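Local structure of probable porin (Pseudomonas aeruginosa, 2Y0H) at residues F15-D20 / L377-F382; L304-D309 / L320-V325; E341-T346 / I367-R372. The protein probably forms a channel across the outer membrane, as a beta-barrel porin of the OprD family that would let small solutes through. All coordinates share one frame; numbering follows the deposited sequence.

Contact 1. Residues F15-D20 / L377-F382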
loop_
_atom_site.group_PDB
_atom_site.type_symbol
_atom_site.label_atom_id
_atom_site.label_comp_id
_atom_site.label_asym_id
_atom_site.label_seq_id
_atom_site.Cartn_x
_atom_site.Cartn_y
_atom_site.Cartn_z
ATOM N N PHE A 15 -1.152 -18.520 0.542
ATOM C CA PHE A 15 0.108 -17.812 0.593
ATOM C C PHE A 15 1.161 -18.776 1.070
ATOM O O PHE A 15 1.055 -19.329 2.158
ATOM C CB PHE A 15 -0.035 -16.666 1.595
ATOM C CG PHE A 15 1.103 -15.677 1.598
ATOM C CD1 PHE A 15 2.255 -15.921 2.333
ATOM C CD2 PHE A 15 0.984 -14.460 0.931
ATOM C CE1 PHE A 15 3.286 -14.982 2.372
ATOM C CE2 PHE A 15 1.996 -13.524 0.977
ATOM C CZ PHE A 15 3.157 -13.789 1.692
ATOM N N TYR A 16 2.168 -18.997 0.242
ATOM C CA TYR A 16 3.294 -19.815 0.640
ATOM C C TYR A 16 4.585 -19.044 0.451
ATOM O O TYR A 16 4.861 -18.517 -0.629
ATOM C CB TYR A 16 3.353 -21.123 -0.155
ATOM C CG TYR A 16 4.647 -21.864 0.081
ATOM C CD1 TYR A 16 4.793 -22.721 1.161
ATOM C CD2 TYR A 16 5.739 -21.673 -0.753
ATOM C CE1 TYR A 16 5.994 -23.395 1.390
ATOM C CE2 TYR A 16 6.936 -22.335 -0.534
ATOM C CZ TYR A 16 7.059 -23.193 0.538
ATOM O OH TYR A 16 8.255 -23.842 0.755
ATOM N N GLN A 17 5.382 -18.975 1.503
ATOM C CA GLN A 17 6.662 -18.300 1.399
ATOM C C GLN A 17 7.787 -19.170 1.928
ATOM O O GLN A 17 7.668 -19.812 2.980
ATOM C CB GLN A 17 6.641 -16.959 2.134
ATOM C CG GLN A 17 6.451 -17.079 3.625
ATOM C CD GLN A 17 7.064 -15.917 4.366
ATOM O OE1 GLN A 17 7.430 -14.902 3.765
ATOM N NE2 GLN A 17 7.192 -16.060 5.681
ATOM N N LEU A 18 8.878 -19.189 1.176
ATOM C CA LEU A 18 10.081 -19.880 1.588
ATOM C C LEU A 18 11.159 -18.826 1.721
ATOM O O LEU A 18 11.564 -18.214 0.729
ATOM C CB LEU A 18 10.473 -20.940 0.555
ATOM C CG LEU A 18 11.711 -21.793 0.858
ATOM C CD1 LEU A 18 11.652 -22.361 2.273
ATOM C CD2 LEU A 18 11.853 -22.908 -0.158
ATOM N N ARG A 19 11.606 -18.591 2.951
ATOM C CA ARG A 19 12.600 -17.559 3.211
ATOM C C ARG A 19 13.955 -18.136 3.586
ATOM O O ARG A 19 14.045 -19.152 4.266
ATOM C CB ARG A 19 12.137 -16.619 4.326
ATOM C CG ARG A 19 10.795 -15.962 4.089
ATOM C CD ARG A 19 10.781 -14.567 4.695
ATOM N NE ARG A 19 11.680 -14.475 5.840
ATOM C CZ ARG A 19 12.036 -13.334 6.421
ATOM N NH1 ARG A 19 11.563 -12.180 5.963
ATOM N NH2 ARG A 19 12.862 -13.349 7.459
ATOM N N ASP A 20 15.005 -17.461 3.135
ATOM C CA ASP A 20 16.366 -17.743 3.563
ATOM C C ASP A 20 16.972 -16.430 4.053
ATOM O O ASP A 20 17.605 -15.698 3.287
ATOM C CB ASP A 20 17.182 -18.330 2.406
ATOM C CG ASP A 20 18.636 -18.597 2.782
ATOM O OD1 ASP A 20 19.125 -18.031 3.786
ATOM O OD2 ASP A 20 19.296 -19.381 2.067
ATOM N N LEU A 377 18.813 -11.694 2.024
ATOM C CA LEU A 377 17.580 -12.465 1.927
ATOM C C LEU A 377 17.352 -13.041 0.538
ATOM O O LEU A 377 17.519 -12.358 -0.474
ATOM C CB LEU A 377 16.363 -11.610 2.309
ATOM C CG LEU A 377 15.011 -12.337 2.214
ATOM C CD1 LEU A 377 14.862 -13.339 3.349
ATOM C CD2 LEU A 377 13.844 -11.357 2.201
ATOM N N ASP A 378 16.955 -14.304 0.507
ATOM C CA ASP A 378 16.406 -14.905 -0.690
ATOM C C ASP A 378 15.082 -15.478 -0.277
ATOM O O ASP A 378 14.956 -16.044 0.804
ATOM C CB ASP A 378 17.304 -16.008 -1.221
ATOM C CG ASP A 378 18.614 -15.481 -1.732
ATOM O OD1 ASP A 378 18.662 -15.043 -2.893
ATOM O OD2 ASP A 378 19.591 -15.487 -0.963
ATOM N N GLU A 379 14.089 -15.311 -1.134
ATOM C CA GLU A 379 12.744 -15.694 -0.787
ATOM C C GLU A 379 11.928 -15.936 -2.039
ATOM O O GLU A 379 12.053 -15.220 -3.043
ATOM C CB GLU A 379 12.076 -14.621 0.083
ATOM C CG GLU A 379 10.581 -14.838 0.254
ATOM C CD GLU A 379 9.976 -13.983 1.347
ATOM O OE1 GLU A 379 10.734 -13.332 2.101
ATOM O OE2 GLU A 379 8.731 -13.971 1.450
ATOM N N ASN A 380 11.105 -16.973 -1.973
ATOM C CA ASN A 380 10.129 -17.220 -3.002
ATOM C C ASN A 380 8.758 -17.266 -2.364
ATOM O O ASN A 380 8.588 -17.810 -1.277
ATOM C CB ASN A 380 10.459 -18.511 -3.743
ATOM C CG ASN A 380 11.734 -18.389 -4.565
ATOM O OD1 ASN A 380 11.697 -18.021 -5.740
ATOM N ND2 ASN A 380 12.870 -18.660 -3.937
ATOM N N ARG A 381 7.783 -16.655 -3.020
ATOM C CA ARG A 381 6.418 -16.733 -2.538
ATOM C C ARG A 381 5.558 -17.279 -3.645
ATOM O O ARG A 381 5.838 -17.060 -4.821
ATOM C CB ARG A 381 5.889 -15.358 -2.150
ATOM C CG ARG A 381 6.756 -14.598 -1.186
ATOM C CD ARG A 381 6.094 -13.291 -0.776
ATOM N NE ARG A 381 6.976 -12.540 0.098
ATOM C CZ ARG A 381 6.839 -11.253 0.375
ATOM N NH1 ARG A 381 5.838 -10.559 -0.158
ATOM N NH2 ARG A 381 7.709 -10.660 1.185
ATOM N N PHE A 382 4.506 -17.988 -3.266
ATOM C CA PHE A 382 3.482 -18.353 -4.221
ATOM C C PHE A 382 2.142 -18.044 -3.592
ATOM O O PHE A 382 1.828 -18.519 -2.491
ATOM C CB PHE A 382 3.587 -19.822 -4.638
ATOM C CG PHE A 382 2.660 -20.186 -5.753
ATOM C CD1 PHE A 382 2.954 -19.821 -7.056
ATOM C CD2 PHE A 382 1.486 -20.881 -5.501
ATOM C CE1 PHE A 382 2.097 -20.148 -8.089
ATOM C CE2 PHE A 382 0.628 -21.220 -6.532
ATOM C CZ PHE A 382 0.932 -20.848 -7.825
#
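This pairing of the first and last strands closes the 18-stranded outer-membrane barrel. Tyr-16 with Phe-382, Leu-18 with Asn-380 and Asp-20 with Asp-378 are antiparallel hydrogen-bonded pairs. Six backbone bonds join them. Phe-382 N is 2.7 Å from Tyr-16 O. Asp-378 N is 3.2 Å from Asp-20 O. Gln-17 with Arg-381 and Arg-19 with Glu-379 are the non-hydrogen-bonded pairs, and their side chains share one face of the sheet. On that face Glu-379 CG is anti to the backbone N (chi1 169°) and the chain runs out extended, which brings the carboxylate beside Gln-17. Gln-17 OE1 lies 2.8 Å from Glu-379 OE2, but both are acceptors and form no hydrogen bond. The Gln-17 amide is turned 74° from this carboxylate, and its NE2 bonds Asn-33 OD1 on strand 30-43. Leu-377 CD1 lies over one face of the Arg-19 guanidinium, 4.2 Å from CZ. Phe-15 and Arg-381 run side by side, with Phe-15 CZ 3.9 Å from Arg-381 CD. On the other face, Asp-378 OD2 has a salt bridge to Arg-22. Arg-381 NE holds Glu-379 OE2 at 2.6 Å, with the oxygen in the guanidinium plane but the nitrogen above the carboxylate plane.

Contact 2. Residues L304-D309 / L320-V325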
loop_
_atom_site.group_PDB
_atom_site.type_symbol
_atom_site.label_atom_id
_atom_site.label_comp_id
_atom_site.label_asym_id
_atom_site.label_seq_id
_atom_site.Cartn_x
_atom_site.Cartn_y
_atom_site.Cartn_z
ATOM N N LEU A 304 15.155 0.459 -11.577
ATOM C CA LEU A 304 14.818 0.087 -12.947
ATOM C C LEU A 304 13.762 -1.024 -12.902
ATOM O O LEU A 304 13.880 -1.982 -12.129
ATOM C CB LEU A 304 16.058 -0.383 -13.716
ATOM C CG LEU A 304 17.164 0.667 -13.905
ATOM C CD1 LEU A 304 18.378 0.051 -14.593
ATOM C CD2 LEU A 304 16.671 1.879 -14.676
ATOM N N ARG A 305 12.724 -0.881 -13.719
ATOM C CA ARG A 305 11.631 -1.842 -13.749
ATOM C C ARG A 305 11.169 -2.139 -15.177
ATOM O O ARG A 305 11.037 -1.236 -16.007
ATOM C CB ARG A 305 10.451 -1.313 -12.931
ATOM C CG ARG A 305 9.191 -2.147 -13.059
ATOM C CD ARG A 305 8.050 -1.595 -12.175
ATOM N NE ARG A 305 6.805 -2.303 -12.449
ATOM C CZ ARG A 305 5.786 -2.412 -11.597
ATOM N NH1 ARG A 305 5.833 -1.851 -10.380
ATOM N NH2 ARG A 305 4.714 -3.095 -11.970
ATOM N N TYR A 306 10.895 -3.410 -15.444
ATOM C CA TYR A 306 10.380 -3.821 -16.740
ATOM C C TYR A 306 9.113 -4.642 -16.574
ATOM O O TYR A 306 9.053 -5.524 -15.724
ATOM C CB TYR A 306 11.424 -4.641 -17.492
ATOM C CG TYR A 306 10.889 -5.237 -18.770
ATOM C CD1 TYR A 306 10.579 -4.431 -19.860
ATOM C CD2 TYR A 306 10.671 -6.602 -18.882
ATOM C CE1 TYR A 306 10.078 -4.973 -21.027
ATOM C CE2 TYR A 306 10.180 -7.149 -20.045
ATOM C CZ TYR A 306 9.882 -6.333 -21.111
ATOM O OH TYR A 306 9.384 -6.881 -22.264
ATOM N N ASP A 307 8.103 -4.337 -17.382
ATOM C CA ASP A 307 6.861 -5.100 -17.383
ATOM C C ASP A 307 6.570 -5.677 -18.752
ATOM O O ASP A 307 6.852 -5.050 -19.774
ATOM C CB ASP A 307 5.674 -4.231 -16.961
ATOM C CG ASP A 307 5.797 -3.734 -15.543
ATOM O OD1 ASP A 307 6.431 -2.666 -15.327
ATOM O OD2 ASP A 307 5.252 -4.413 -14.650
ATOM N N TYR A 308 5.996 -6.875 -18.768
ATOM C CA TYR A 308 5.513 -7.444 -20.013
ATOM C C TYR A 308 4.134 -8.095 -19.861
ATOM O O TYR A 308 3.912 -8.904 -18.957
ATOM C CB TYR A 308 6.521 -8.418 -20.623
ATOM C CG TYR A 308 6.149 -8.787 -22.048
ATOM C CD1 TYR A 308 6.161 -7.826 -23.057
ATOM C CD2 TYR A 308 5.745 -10.078 -22.373
ATOM C CE1 TYR A 308 5.797 -8.151 -24.369
ATOM C CE2 TYR A 308 5.379 -10.415 -23.670
ATOM C CZ TYR A 308 5.409 -9.450 -24.664
ATOM O OH TYR A 308 5.045 -9.779 -25.944
ATOM N N ASP A 309 3.213 -7.698 -20.735
ATOM C CA ASP A 309 1.901 -8.324 -20.857
ATOM C C ASP A 309 1.969 -9.340 -22.015
ATOM O O ASP A 309 2.279 -8.985 -23.157
ATOM C CB ASP A 309 0.827 -7.249 -21.085
ATOM C CG ASP A 309 -0.612 -7.815 -21.094
ATOM O OD1 ASP A 309 -0.801 -9.015 -21.348
ATOM O OD2 ASP A 309 -1.560 -7.041 -20.867
ATOM N N LEU A 320 4.758 -10.522 -16.738
ATOM C CA LEU A 320 6.071 -10.514 -16.114
ATOM C C LEU A 320 6.379 -9.127 -15.546
ATOM O O LEU A 320 6.189 -8.118 -16.231
ATOM C CB LEU A 320 7.130 -10.877 -17.152
ATOM C CG LEU A 320 8.582 -10.658 -16.724
ATOM C CD1 LEU A 320 8.950 -11.638 -15.626
ATOM C CD2 LEU A 320 9.532 -10.789 -17.917
ATOM N N MET A 321 6.835 -9.070 -14.296
ATOM C CA MET A 321 7.393 -7.825 -13.752
ATOM C C MET A 321 8.743 -8.121 -13.115
ATOM O O MET A 321 8.861 -9.037 -12.308
ATOM C CB MET A 321 6.457 -7.177 -12.728
ATOM C CG MET A 321 6.884 -5.757 -12.255
ATOM S SD MET A 321 8.291 -5.684 -11.110
ATOM C CE MET A 321 7.581 -6.332 -9.588
ATOM N N THR A 322 9.770 -7.377 -13.505
ATOM C CA THR A 322 11.054 -7.490 -12.829
ATOM C C THR A 322 11.608 -6.092 -12.565
ATOM O O THR A 322 11.539 -5.205 -13.419
ATOM C CB THR A 322 12.058 -8.370 -13.605
ATOM O OG1 THR A 322 13.203 -8.628 -12.778
ATOM C CG2 THR A 322 12.478 -7.698 -14.914
ATOM N N ARG A 323 12.109 -5.883 -11.359
ATOM C CA ARG A 323 12.578 -4.571 -10.979
ATOM C C ARG A 323 13.773 -4.714 -10.052
ATOM O O ARG A 323 13.939 -5.734 -9.385
ATOM C CB ARG A 323 11.452 -3.765 -10.312
ATOM C CG ARG A 323 10.880 -4.425 -9.058
ATOM C CD ARG A 323 9.677 -3.654 -8.489
ATOM N NE ARG A 323 9.082 -4.356 -7.356
ATOM C CZ ARG A 323 7.887 -4.089 -6.845
ATOM N NH1 ARG A 323 7.134 -3.129 -7.364
ATOM N NH2 ARG A 323 7.441 -4.794 -5.821
ATOM N N TYR A 324 14.606 -3.684 -10.030
ATOM C CA TYR A 324 15.815 -3.686 -9.238
ATOM C C TYR A 324 15.959 -2.300 -8.635
ATOM O O TYR A 324 15.776 -1.290 -9.315
ATOM C CB TYR A 324 17.022 -4.029 -10.123
ATOM C CG TYR A 324 18.367 -3.848 -9.450
ATOM C CD1 TYR A 324 18.960 -4.886 -8.742
ATOM C CD2 TYR A 324 19.043 -2.640 -9.526
ATOM C CE1 TYR A 324 20.194 -4.724 -8.132
ATOM C CE2 TYR A 324 20.274 -2.469 -8.921
ATOM C CZ TYR A 324 20.844 -3.517 -8.226
ATOM O OH TYR A 324 22.066 -3.341 -7.617
ATOM N N VAL A 325 16.262 -2.254 -7.345
ATOM C CA VAL A 325 16.460 -0.993 -6.651
ATOM C C VAL A 325 17.762 -1.073 -5.888
ATOM O O VAL A 325 18.053 -2.079 -5.242
ATOM C CB VAL A 325 15.334 -0.721 -5.646
ATOM C CG1 VAL A 325 15.679 0.504 -4.787
ATOM C CG2 VAL A 325 14.007 -0.531 -6.373
HETATM O O HOH W 1 7.888 -0.699 -8.887
HETATM O O HOH W 2 3.759 -6.589 -15.255
#
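The Arg-305 guanidinium has Met-321 over one face, with CG 3.4 Å from NH2 and SD offset toward the rim. At its edges lie the Asp-307 carboxylate and a water. The grip on Asp-307 is side-on: Arg-305 NE reaches Asp-307 OD1 at 2.9 Å and Arg-305 NH2 reaches OD2 at 3.0 Å. Two bonds to two oxygens fix the rotation of both groups. The Arg-323 guanidinium stands 81° from that of Arg-305, and Met-321 CE lies over one of its faces. Met-321 bends at chi2 (-74°) and chi3 (-72°), which carries its sulfur and methyl across the Arg-305 chain to both arginines. The two NH1 atoms of Arg-305 and Arg-323 are 3.5 Å apart. One water accepts from both, which probably eases the repulsion. These strands, 300-309 and 318-330, form a beta hairpin in the barrel wall. Six backbone bonds link Leu-304 with Tyr-324, Tyr-306 with Thr-322 and Tyr-308 with Leu-320. The side chains of these pairs share the face turned from the arginines. There the Tyr-306 ring meets Leu-320 CD2 and Thr-322 CG2 at its edge, with CE2 4.3 Å from Leu-320 CD2. Tyr-306 OH bonds His-259, and Thr-322 OG1 bonds Thr-346. A second water donates to Asp-307 OD2 at 2.7 Å and to Leu-320 O at 3.0 Å.

Contact 3. Residues E341-T346 / I367-R372. With C8E ((hydroxyethyloxy)tri(ethyloxy)octane), chain L.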
loop_
_atom_site.group_PDB
_atom_site.type_symbol
_atom_site.label_atom_id
_atom_site.label_comp_id
_atom_site.label_asym_id
_atom_site.label_seq_id
_atom_site.Cartn_x
_atom_site.Cartn_y
_atom_site.Cartn_z
ATOM N N GLU A 341 22.364 -1.071 0.095
ATOM C CA GLU A 341 21.545 -2.256 -0.100
ATOM C C GLU A 341 21.025 -2.315 -1.527
ATOM O O GLU A 341 20.960 -1.297 -2.223
ATOM C CB GLU A 341 20.375 -2.272 0.904
ATOM C CG GLU A 341 19.374 -1.118 0.732
ATOM C CD GLU A 341 18.360 -0.996 1.879
ATOM O OE1 GLU A 341 18.336 -1.858 2.772
ATOM O OE2 GLU A 341 17.589 -0.019 1.895
ATOM N N TRP A 342 20.651 -3.511 -1.961
ATOM C CA TRP A 342 19.942 -3.663 -3.220
ATOM C C TRP A 342 18.893 -4.768 -3.149
ATOM O O TRP A 342 18.999 -5.693 -2.343
ATOM C CB TRP A 342 20.901 -3.891 -4.391
ATOM C CG TRP A 342 21.693 -5.158 -4.405
ATOM C CD1 TRP A 342 22.996 -5.307 -4.013
ATOM C CD2 TRP A 342 21.276 -6.450 -4.897
ATOM N NE1 TRP A 342 23.406 -6.608 -4.209
ATOM C CE2 TRP A 342 22.372 -7.329 -4.749
ATOM C CE3 TRP A 342 20.085 -6.947 -5.428
ATOM C CZ2 TRP A 342 22.312 -8.675 -5.117
ATOM C CZ3 TRP A 342 20.022 -8.291 -5.796
ATOM C CH2 TRP A 342 21.133 -9.138 -5.640
ATOM N N GLU A 343 17.872 -4.659 -3.988
ATOM C CA GLU A 343 16.851 -5.683 -4.041
ATOM C C GLU A 343 16.410 -5.898 -5.478
ATOM O O GLU A 343 16.305 -4.951 -6.255
ATOM C CB GLU A 343 15.653 -5.311 -3.165
ATOM C CG GLU A 343 14.615 -6.434 -3.010
ATOM C CD GLU A 343 13.506 -6.123 -1.981
ATOM O OE1 GLU A 343 13.764 -5.361 -1.020
ATOM O OE2 GLU A 343 12.379 -6.648 -2.138
ATOM N N ARG A 344 16.177 -7.152 -5.831
ATOM C CA ARG A 344 15.534 -7.468 -7.085
ATOM C C ARG A 344 14.245 -8.235 -6.800
ATOM O O ARG A 344 14.208 -9.073 -5.908
ATOM C CB ARG A 344 16.464 -8.287 -7.980
ATOM C CG ARG A 344 15.775 -8.911 -9.186
ATOM C CD ARG A 344 16.480 -8.519 -10.467
ATOM N NE ARG A 344 17.929 -8.489 -10.277
ATOM C CZ ARG A 344 18.798 -8.187 -11.235
ATOM N NH1 ARG A 344 18.353 -7.900 -12.454
ATOM N NH2 ARG A 344 20.103 -8.178 -10.975
ATOM N N ASN A 345 13.194 -7.911 -7.549
ATOM C CA ASN A 345 11.906 -8.589 -7.460
ATOM C C ASN A 345 11.536 -9.057 -8.848
ATOM O O ASN A 345 11.559 -8.269 -9.793
ATOM C CB ASN A 345 10.800 -7.636 -6.992
ATOM C CG ASN A 345 10.920 -7.244 -5.534
ATOM O OD1 ASN A 345 10.280 -6.288 -5.088
ATOM N ND2 ASN A 345 11.726 -7.976 -4.784
ATOM N N THR A 346 11.212 -10.335 -8.985
ATOM C CA THR A 346 10.685 -10.835 -10.237
ATOM C C THR A 346 9.364 -11.515 -9.941
ATOM O O THR A 346 9.296 -12.442 -9.135
ATOM C CB THR A 346 11.646 -11.819 -10.919
ATOM O OG1 THR A 346 12.869 -11.145 -11.237
ATOM C CG2 THR A 346 11.029 -12.362 -12.193
ATOM N N ILE A 367 12.382 -12.990 -4.623
ATOM C CA ILE A 367 12.956 -11.846 -3.933
ATOM C C ILE A 367 14.432 -12.061 -3.610
ATOM O O ILE A 367 14.799 -13.015 -2.935
ATOM C CB ILE A 367 12.189 -11.548 -2.640
ATOM C CG1 ILE A 367 10.731 -11.246 -2.963
ATOM C CG2 ILE A 367 12.803 -10.381 -1.900
ATOM C CD1 ILE A 367 9.896 -10.964 -1.759
ATOM N N THR A 368 15.282 -11.172 -4.100
ATOM C CA THR A 368 16.697 -11.241 -3.757
ATOM C C THR A 368 17.124 -9.902 -3.179
ATOM O O THR A 368 16.874 -8.851 -3.779
ATOM C CB THR A 368 17.581 -11.609 -4.971
ATOM O OG1 THR A 368 17.074 -12.794 -5.594
ATOM C CG2 THR A 368 19.015 -11.864 -4.527
ATOM N N TYR A 369 17.747 -9.948 -2.005
ATOM C CA TYR A 369 18.121 -8.747 -1.269
ATOM C C TYR A 369 19.478 -8.910 -0.603
ATOM O O TYR A 369 19.743 -9.933 0.018
ATOM C CB TYR A 369 17.081 -8.440 -0.188
ATOM C CG TYR A 369 17.527 -7.388 0.798
ATOM C CD1 TYR A 369 17.415 -6.038 0.491
ATOM C CD2 TYR A 369 18.064 -7.741 2.036
ATOM C CE1 TYR A 369 17.819 -5.058 1.385
ATOM C CE2 TYR A 369 18.471 -6.771 2.945
ATOM C CZ TYR A 369 18.345 -5.432 2.612
ATOM O OH TYR A 369 18.753 -4.458 3.492
ATOM N N ARG A 370 20.328 -7.895 -0.738
ATOM C CA ARG A 370 21.639 -7.871 -0.085
ATOM C C ARG A 370 21.905 -6.492 0.487
ATOM O O ARG A 370 21.504 -5.492 -0.098
ATOM C CB ARG A 370 22.750 -8.205 -1.080
ATOM C CG ARG A 370 22.599 -9.544 -1.738
ATOM C CD ARG A 370 22.880 -10.682 -0.785
ATOM N NE ARG A 370 22.885 -11.951 -1.512
ATOM C CZ ARG A 370 21.792 -12.660 -1.761
ATOM N NH1 ARG A 370 20.612 -12.231 -1.332
ATOM N NH2 ARG A 370 21.874 -13.799 -2.428
ATOM N N SER A 371 22.569 -6.442 1.639
ATOM C CA SER A 371 23.064 -5.182 2.185
ATOM C C SER A 371 24.497 -5.380 2.678
ATOM O O SER A 371 24.921 -6.507 2.917
ATOM C CB SER A 371 22.178 -4.708 3.332
ATOM O OG SER A 371 22.326 -5.545 4.463
ATOM N N ARG A 372 25.231 -4.284 2.833
ATOM C CA ARG A 372 26.632 -4.345 3.225
ATOM C C ARG A 372 26.816 -4.705 4.696
ATOM O O ARG A 372 27.597 -5.598 5.024
ATOM C CB ARG A 372 27.332 -3.019 2.930
ATOM C CG ARG A 372 28.788 -2.985 3.371
ATOM C CD ARG A 372 29.735 -2.831 2.185
ATOM N NE ARG A 372 29.611 -1.520 1.545
ATOM C CZ ARG A 372 30.390 -0.474 1.817
ATOM N NH1 ARG A 372 31.362 -0.579 2.720
ATOM N NH2 ARG A 372 30.200 0.681 1.183
HETATM C C7 C8E L . 25.679 -2.146 -4.420
HETATM C C8 C8E L . 25.961 -1.891 -2.940
HETATM O O9 C8E L . 25.180 -2.765 -2.143
HETATM C C10 C8E L . 25.610 -4.115 -2.212
HETATM C C11 C8E L . 25.704 -4.719 -0.811
HETATM O O12 C8E L . 26.694 -5.728 -0.766
#
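A detergent molecule, C8E, meets the edge of the Trp-342 indole, and the chain of Arg-370 lies against one of its faces. C8E C10 is 3.4 Å from Trp-342 CD1, and the ether O9 lies in the ring plane. Arg-370 CB makes a CH-pi contact, 4.0 Å from the centroid of the five-membered ring. Arg-370 CG continues above the rim of the indole, 3.5 Å from Trp-342 CZ2. Trp-342 CG sits between its backbone N and carbonyl carbon (chi1 66°), and this swings the indole toward strand 361-371. Thr-368 CG2 reaches the far end of the indole, 3.6 Å from Trp-342 CH2. The bend of Arg-370 at chi2 (-72°) turns the guanidinium back to its own strand. NH1 bonds Tyr-369 O, and NH2 has a salt bridge to Asp-378. Strands 339-351 and 361-371 form a beta hairpin of the barrel. Backbone bonds join Trp-342 with Arg-370 and Arg-344 with Thr-368. The face with Glu-341, Glu-343 and Tyr-369 is buried. Tyr-369 OH donates to the anti lone pair of Glu-341 OE1 at 2.7 Å. That oxygen also has a salt bridge to Arg-296, and the two partners probably stabilise its negative charge. Glu-343 takes backbone N-H groups of Tyr-291 and Gln-292, in the loop that covers this face. Its OE2 also accepts from Asn-345 ND2 at 3.0 Å, through the anti lone pair. Asn-345 OD1 accepts from Ala-290 N and Arg-323 NE. Ile-367 lies alongside the Asn-345 amide, with CG1 3.9 Å from ND2.

How the contacts relate
From the N terminus, the chain enters contact 1 at 15-20 and returns to close it only at 377-382, near the C terminus. That closure joins the two ends of the barrel wall and encloses the other contacts. Contact 2 closes a short hairpin between 304-309 and 320-325. Contact 3 then closes the next one, between 341-346 and 367-372. These two lie in series, and neither crosses the other. Neighbouring strands connect them: Val-325 O and Arg-323 N pair with Glu-343 N and Asn-345 O. Contact 3 meets contact 1 likewise, through Ile-367 with Glu-379 and Tyr-369 with Leu-377. Contacts 1 and 2 do not touch, their centres being about 19 Å apart.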